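Local coordinates for replicase polyprotein 1a (Avian infectious bronchitis virus, PDB 3LD1), which is processed into viral non-structural proteins including proteinases, the fragment here belonging to nsp2, whose own role is not established, at residues A[290-295]-A[342-347]; A[333-338]-A[350-355]. The protein carries 3 engineered substitutions. One frame throughout, in Å; residues are numbered along the deposited sequence.

Contact 1: residues A[290-295]-A[342-347]; sequences GTQVVV and SGNFAL
T291 and Q292 meet A346 and F345 in a short antiparallel beta ladder that joins the start of strand 291-298 to the start of strand 345-355, within the mixed sheet near the C-terminal end of the chain. The backbone bonds fix the register. T291 N donates to A346 O at 2.6 Å, and A346 N returns the bond to T291 O at 2.7 Å; this is the hydrogen-bonded pair, and Q292 with F345 is the non-hydrogen-bonded pair beside it. One step on, V293 N reaches N344 O over 3.0 Å. That bond is nearly straight at the hydrogen, but its donor is tilted 33° from the carbonyl plane, where the chain emerges from the type II' turn S342-F345.

The F345 ring, its CG anti to the backbone N (chi1 -161°), lies against the G290-T291 backbone: T291 N sits 4.0 Å above one ring face, offset toward the rim, and CZ comes within 3.3 Å of G290 N. Q292 OE1 meets the ring edge. A bend at chi2 of Q292 (69°) carries its amide across N344, with NE2 3.4 Å from N344 CB and the two amide planes steeply turned. NE2 is also near N344 O, but at too poor an angle to bond. V293 CG1 packs on A346 CB at 3.8 Å, and V313 and Y328 cover both residues. T291 OG1 is hydrogen-bonded to H348 NE2.

The chemistry implies a junction specified by the main chain, with buried aliphatic groups at V293 and A346 and a more exposed edge where Q292 lies against both F345 and N344.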
loop_
_atom_site.group_PDB
_atom_site.type_symbol
_atom_site.label_atom_id
_atom_site.label_comp_id
_atom_site.label_asym_id
_atom_site.label_seq_id
_atom_site.Cartn_x
_atom_site.Cartn_y
_atom_site.Cartn_z
ATOM N N GLY A 290 3.494 14.512 -17.368
ATOM C CA GLY A 290 3.649 15.704 -18.164
ATOM C C GLY A 290 4.178 15.347 -19.553
ATOM O O GLY A 290 4.145 14.187 -19.971
ATOM N N THR A 291 4.650 16.364 -20.274
ATOM C CA THR A 291 5.064 16.217 -21.647
ATOM C C THR A 291 6.487 16.697 -21.757
ATOM O O THR A 291 6.822 17.787 -21.311
ATOM C CB THR A 291 4.079 16.957 -22.589
ATOM O OG1 THR A 291 2.783 16.318 -22.492
ATOM C CG2 THR A 291 4.530 16.864 -24.082
ATOM N N GLN A 292 7.336 15.849 -22.301
ATOM C CA GLN A 292 8.701 16.227 -22.646
ATOM C C GLN A 292 8.573 17.197 -23.852
ATOM O O GLN A 292 7.939 16.857 -24.847
ATOM C CB GLN A 292 9.450 14.950 -23.033
ATOM C CG GLN A 292 10.869 15.130 -23.497
ATOM C CD GLN A 292 11.773 15.580 -22.336
ATOM O OE1 GLN A 292 11.571 15.165 -21.179
ATOM N NE2 GLN A 292 12.726 16.487 -22.626
ATOM N N VAL A 293 9.162 18.394 -23.746
ATOM C CA VAL A 293 9.053 19.416 -24.756
ATOM C C VAL A 293 10.438 19.970 -25.187
ATOM O O VAL A 293 11.460 19.648 -24.536
ATOM C CB VAL A 293 8.262 20.588 -24.234
ATOM C CG1 VAL A 293 6.736 20.218 -24.035
ATOM C CG2 VAL A 293 8.982 21.180 -22.981
ATOM N N VAL A 294 10.440 20.798 -26.265
ATOM C CA VAL A 294 11.589 21.617 -26.653
ATOM C C VAL A 294 11.386 23.100 -26.467
ATOM O O VAL A 294 10.421 23.651 -26.944
ATOM C CB VAL A 294 11.886 21.476 -28.166
ATOM C CG1 VAL A 294 13.062 22.388 -28.589
ATOM C CG2 VAL A 294 12.071 19.961 -28.584
ATOM N N VAL A 295 12.338 23.792 -25.868
ATOM C CA VAL A 295 12.137 25.173 -25.633
ATOM C C VAL A 295 13.048 25.848 -26.577
ATOM O O VAL A 295 14.253 25.816 -26.365
ATOM C CB VAL A 295 12.564 25.528 -24.152
ATOM C CG1 VAL A 295 12.133 26.943 -23.707
ATOM C CG2 VAL A 295 11.979 24.547 -23.186
ATOM N N SER A 342 9.366 22.469 -15.871
ATOM C CA SER A 342 10.546 22.117 -15.070
ATOM C C SER A 342 11.588 21.576 -16.040
ATOM O O SER A 342 11.332 20.533 -16.684
ATOM C CB SER A 342 10.116 21.048 -14.088
ATOM O OG SER A 342 11.226 20.381 -13.536
ATOM N N GLY A 343 12.733 22.272 -16.201
ATOM C CA GLY A 343 13.748 21.845 -17.196
ATOM C C GLY A 343 13.025 21.835 -18.551
ATOM O O GLY A 343 12.561 22.888 -19.007
ATOM N N ASN A 344 12.855 20.637 -19.147
ATOM C CA ASN A 344 12.262 20.384 -20.465
ATOM C C ASN A 344 11.037 19.517 -20.284
ATOM O O ASN A 344 10.633 18.729 -21.133
ATOM C CB ASN A 344 13.239 19.672 -21.408
ATOM C CG ASN A 344 14.316 20.621 -22.036
ATOM O OD1 ASN A 344 15.452 20.233 -22.250
ATOM N ND2 ASN A 344 13.944 21.819 -22.344
ATOM N N PHE A 345 10.448 19.624 -19.131
ATOM C CA PHE A 345 9.264 18.865 -18.849
ATOM C C PHE A 345 8.067 19.886 -18.656
ATOM O O PHE A 345 8.155 20.873 -17.883
ATOM C CB PHE A 345 9.527 17.988 -17.637
ATOM C CG PHE A 345 8.563 16.822 -17.513
ATOM C CD1 PHE A 345 7.567 16.830 -16.566
ATOM C CD2 PHE A 345 8.666 15.719 -18.348
ATOM C CE1 PHE A 345 6.669 15.731 -16.451
ATOM C CE2 PHE A 345 7.791 14.664 -18.253
ATOM C CZ PHE A 345 6.805 14.671 -17.287
ATOM N N ALA A 346 6.983 19.685 -19.391
ATOM C CA ALA A 346 5.851 20.580 -19.271
ATOM C C ALA A 346 4.753 19.803 -18.612
ATOM O O ALA A 346 4.494 18.611 -18.943
ATOM C CB ALA A 346 5.397 21.078 -20.616
ATOM N N LEU A 347 4.119 20.437 -17.655
ATOM C CA LEU A 347 3.011 19.783 -16.966
ATOM C C LEU A 347 1.700 20.096 -17.653
ATOM O O LEU A 347 1.632 21.033 -18.425
ATOM C CB LEU A 347 2.943 20.377 -15.604
ATOM C CG LEU A 347 3.666 19.757 -14.421
ATOM C CD1 LEU A 347 5.020 18.975 -14.672
ATOM C CD2 LEU A 347 3.842 20.852 -13.482
#

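Contact 2: residues A[333-338]-A[350-355]; sequences GDRFYA and VHCCER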
loop_
_atom_site.group_PDB
_atom_site.type_symbol
_atom_site.label_atom_id
_atom_site.label_comp_id
_atom_site.label_asym_id
_atom_site.label_seq_id
_atom_site.Cartn_x
_atom_site.Cartn_y
_atom_site.Cartn_z
ATOM N N GLY A 333 -2.677 26.269 -33.524
ATOM C CA GLY A 333 -3.388 27.031 -34.512
ATOM C C GLY A 333 -2.998 28.498 -34.366
ATOM O O GLY A 333 -1.779 28.870 -34.377
ATOM N N ASP A 334 -4.012 29.368 -34.217
ATOM C CA ASP A 334 -3.683 30.817 -34.193
ATOM C C ASP A 334 -3.485 31.276 -32.775
ATOM O O ASP A 334 -3.065 32.426 -32.576
ATOM C CB ASP A 334 -4.727 31.722 -34.876
ATOM C CG ASP A 334 -5.570 30.991 -35.958
ATOM O OD1 ASP A 334 -6.825 31.158 -35.888
ATOM O OD2 ASP A 334 -5.015 30.265 -36.850
ATOM N N ARG A 335 -3.767 30.374 -31.823
ATOM C CA ARG A 335 -3.837 30.656 -30.387
ATOM C C ARG A 335 -2.587 30.251 -29.594
ATOM O O ARG A 335 -1.876 29.320 -29.951
ATOM C CB ARG A 335 -4.983 29.867 -29.777
ATOM C CG ARG A 335 -6.245 29.917 -30.570
ATOM C CD ARG A 335 -7.043 31.053 -30.107
ATOM N NE ARG A 335 -7.209 30.862 -28.681
ATOM C CZ ARG A 335 -8.098 30.058 -28.109
ATOM N NH1 ARG A 335 -8.974 29.367 -28.846
ATOM N NH2 ARG A 335 -8.120 29.964 -26.790
ATOM N N PHE A 336 -2.394 30.907 -28.452
ATOM C CA PHE A 336 -1.287 30.600 -27.581
ATOM C C PHE A 336 -1.688 30.040 -26.266
ATOM O O PHE A 336 -2.758 30.321 -25.728
ATOM C CB PHE A 336 -0.471 31.827 -27.323
ATOM C CG PHE A 336 0.400 32.224 -28.461
ATOM C CD1 PHE A 336 -0.026 33.204 -29.378
ATOM C CD2 PHE A 336 1.641 31.626 -28.638
ATOM C CE1 PHE A 336 0.794 33.603 -30.476
ATOM C CE2 PHE A 336 2.492 31.991 -29.756
ATOM C CZ PHE A 336 2.071 32.993 -30.674
ATOM N N TYR A 337 -0.766 29.268 -25.717
ATOM C CA TYR A 337 -0.968 28.732 -24.398
ATOM C C TYR A 337 0.270 28.701 -23.484
ATOM O O TYR A 337 1.415 28.775 -23.937
ATOM C CB TYR A 337 -1.560 27.370 -24.522
ATOM C CG TYR A 337 -2.770 27.355 -25.361
ATOM C CD1 TYR A 337 -2.669 27.154 -26.745
ATOM C CD2 TYR A 337 -4.048 27.484 -24.790
ATOM C CE1 TYR A 337 -3.801 27.071 -27.542
ATOM C CE2 TYR A 337 -5.172 27.408 -25.578
ATOM C CZ TYR A 337 -5.029 27.190 -26.953
ATOM O OH TYR A 337 -6.124 27.118 -27.777
ATOM N N ALA A 338 0.003 28.614 -22.184
ATOM C CA ALA A 338 1.093 28.513 -21.234
ATOM C C ALA A 338 0.915 27.294 -20.340
ATOM O O ALA A 338 -0.246 26.842 -20.071
ATOM C CB ALA A 338 1.175 29.758 -20.385
ATOM N N VAL A 350 -2.769 23.513 -18.439
ATOM C CA VAL A 350 -2.710 24.442 -19.523
ATOM C C VAL A 350 -3.601 25.666 -19.286
ATOM O O VAL A 350 -4.771 25.516 -19.019
ATOM C CB VAL A 350 -3.039 23.760 -20.867
ATOM C CG1 VAL A 350 -2.867 24.783 -22.012
ATOM C CG2 VAL A 350 -2.114 22.601 -21.130
ATOM N N HIS A 351 -3.023 26.871 -19.375
ATOM C CA HIS A 351 -3.803 28.114 -19.370
ATOM C C HIS A 351 -3.782 28.867 -20.729
ATOM O O HIS A 351 -2.799 28.812 -21.464
ATOM C CB HIS A 351 -3.330 29.011 -18.226
ATOM C CG HIS A 351 -3.622 28.464 -16.847
ATOM N ND1 HIS A 351 -3.108 27.270 -16.394
ATOM C CD2 HIS A 351 -4.360 28.965 -15.815
ATOM C CE1 HIS A 351 -3.531 27.049 -15.152
ATOM N NE2 HIS A 351 -4.318 28.047 -14.786
ATOM N N CYS A 352 -4.852 29.593 -21.057
ATOM C CA CYS A 352 -4.874 30.379 -22.272
ATOM C C CYS A 352 -4.025 31.601 -22.143
ATOM O O CYS A 352 -3.918 32.187 -21.040
ATOM C CB CYS A 352 -6.266 30.864 -22.562
ATOM S SG CYS A 352 -7.460 29.563 -22.680
ATOM N N CYS A 353 -3.478 31.998 -23.300
ATOM C CA CYS A 353 -2.766 33.278 -23.484
ATOM C C CYS A 353 -3.312 34.208 -24.630
ATOM O O CYS A 353 -3.937 33.746 -25.602
ATOM C CB CYS A 353 -1.268 32.975 -23.761
ATOM S SG CYS A 353 -0.318 32.312 -22.298
ATOM N N GLU A 354 -3.030 35.508 -24.528
ATOM C CA GLU A 354 -3.330 36.480 -25.600
ATOM C C GLU A 354 -2.035 37.073 -25.968
ATOM O O GLU A 354 -1.217 37.357 -25.076
ATOM C CB GLU A 354 -4.038 37.660 -25.012
ATOM C CG GLU A 354 -5.324 38.032 -25.593
ATOM C CD GLU A 354 -6.105 38.715 -24.505
ATOM O OE1 GLU A 354 -7.231 38.271 -24.180
ATOM O OE2 GLU A 354 -5.525 39.649 -23.905
ATOM N N ARG A 355 -1.854 37.348 -27.251
ATOM C CA ARG A 355 -0.737 38.191 -27.648
ATOM C C ARG A 355 -1.029 39.628 -27.168
ATOM O O ARG A 355 -2.186 40.070 -27.201
ATOM C CB ARG A 355 -0.513 38.111 -29.150
ATOM C CG ARG A 355 0.962 38.266 -29.552
ATOM C CD ARG A 355 1.074 38.208 -31.067
ATOM N NE ARG A 355 0.065 37.267 -31.570
ATOM C CZ ARG A 355 0.206 36.497 -32.647
ATOM N NH1 ARG A 355 1.326 36.562 -33.370
ATOM N NH2 ARG A 355 -0.787 35.670 -32.990
HETATM O O HOH W 1 -5.750 31.285 -25.686
HETATM O O HOH W 2 -3.457 33.054 -28.030
#
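A338 and H351 exchange two backbone hydrogen bonds, A338 N to H351 O and H351 N to A338 O, each 2.9 Å long, joining strands 335-342 and 345-355 of a beta hairpin. The ladder is less regular further on: C353 N bonds to F336 O at 3.0 Å, but the donor stands 44° out of the carbonyl plane. Near the same pair a water lies between F336 N and C353 O, although its very short distance to F336 N makes the details doubtful.

Side chains fill in around these bonds. C353 SG rests against A338 CB at 3.5 Å, on the face that also carries F336. Y337 CB packs on V350 CG1 at 3.8 Å, while C352 SG makes an oblique sulfur-aromatic contact with the Y337 ring, 5.5 Å from its centroid. Farther along, R355 presents a guanidinium face to the edge of the F336 ring. The planes are 89° apart, and the nearest atoms, F336 CE1 and R355 NH2, are 3.6 Å from each other; the bend at chi3 of R355 (-35°) turns its end back toward the ring.

The next shell is polar. Bends at chi2 and chi3 bring the R335 guanidinium against Y337 OH, which lies over the centre of one face; NH2 binds a water at 2.9 Å that donates to C353 O. On neighbouring strands, F330 meets the Y337 ring and L302 touches F336; within the hairpin's second strand, H351 ND1 bonds to D349 O.

The evidence implies a hairpin held by two mutual bonds at A338 and H351 and a single bent one at F336 and C353, with the R335-water-C353 O bridge beside it.

In the fold
Contacts 1 and 2 share strand 345-355, a strand interrupted along its length: its beginning pairs with strand 291-298 in contact 1, and its later part pairs with strand 335-342 in contact 2. The centres lie 16 Å apart; the contacts adjoin along the chain and have no other touch. Contact 2 belongs to the hairpin whose turn lies in contact 1, and along the sequence the segments alternate. Both contacts sit far from the centre of this elongated chain, about 30 and 40 Å away, centre to centre. Neither includes a ligand; together they join strands 291-298 and 335-342 to successive parts of 345-355.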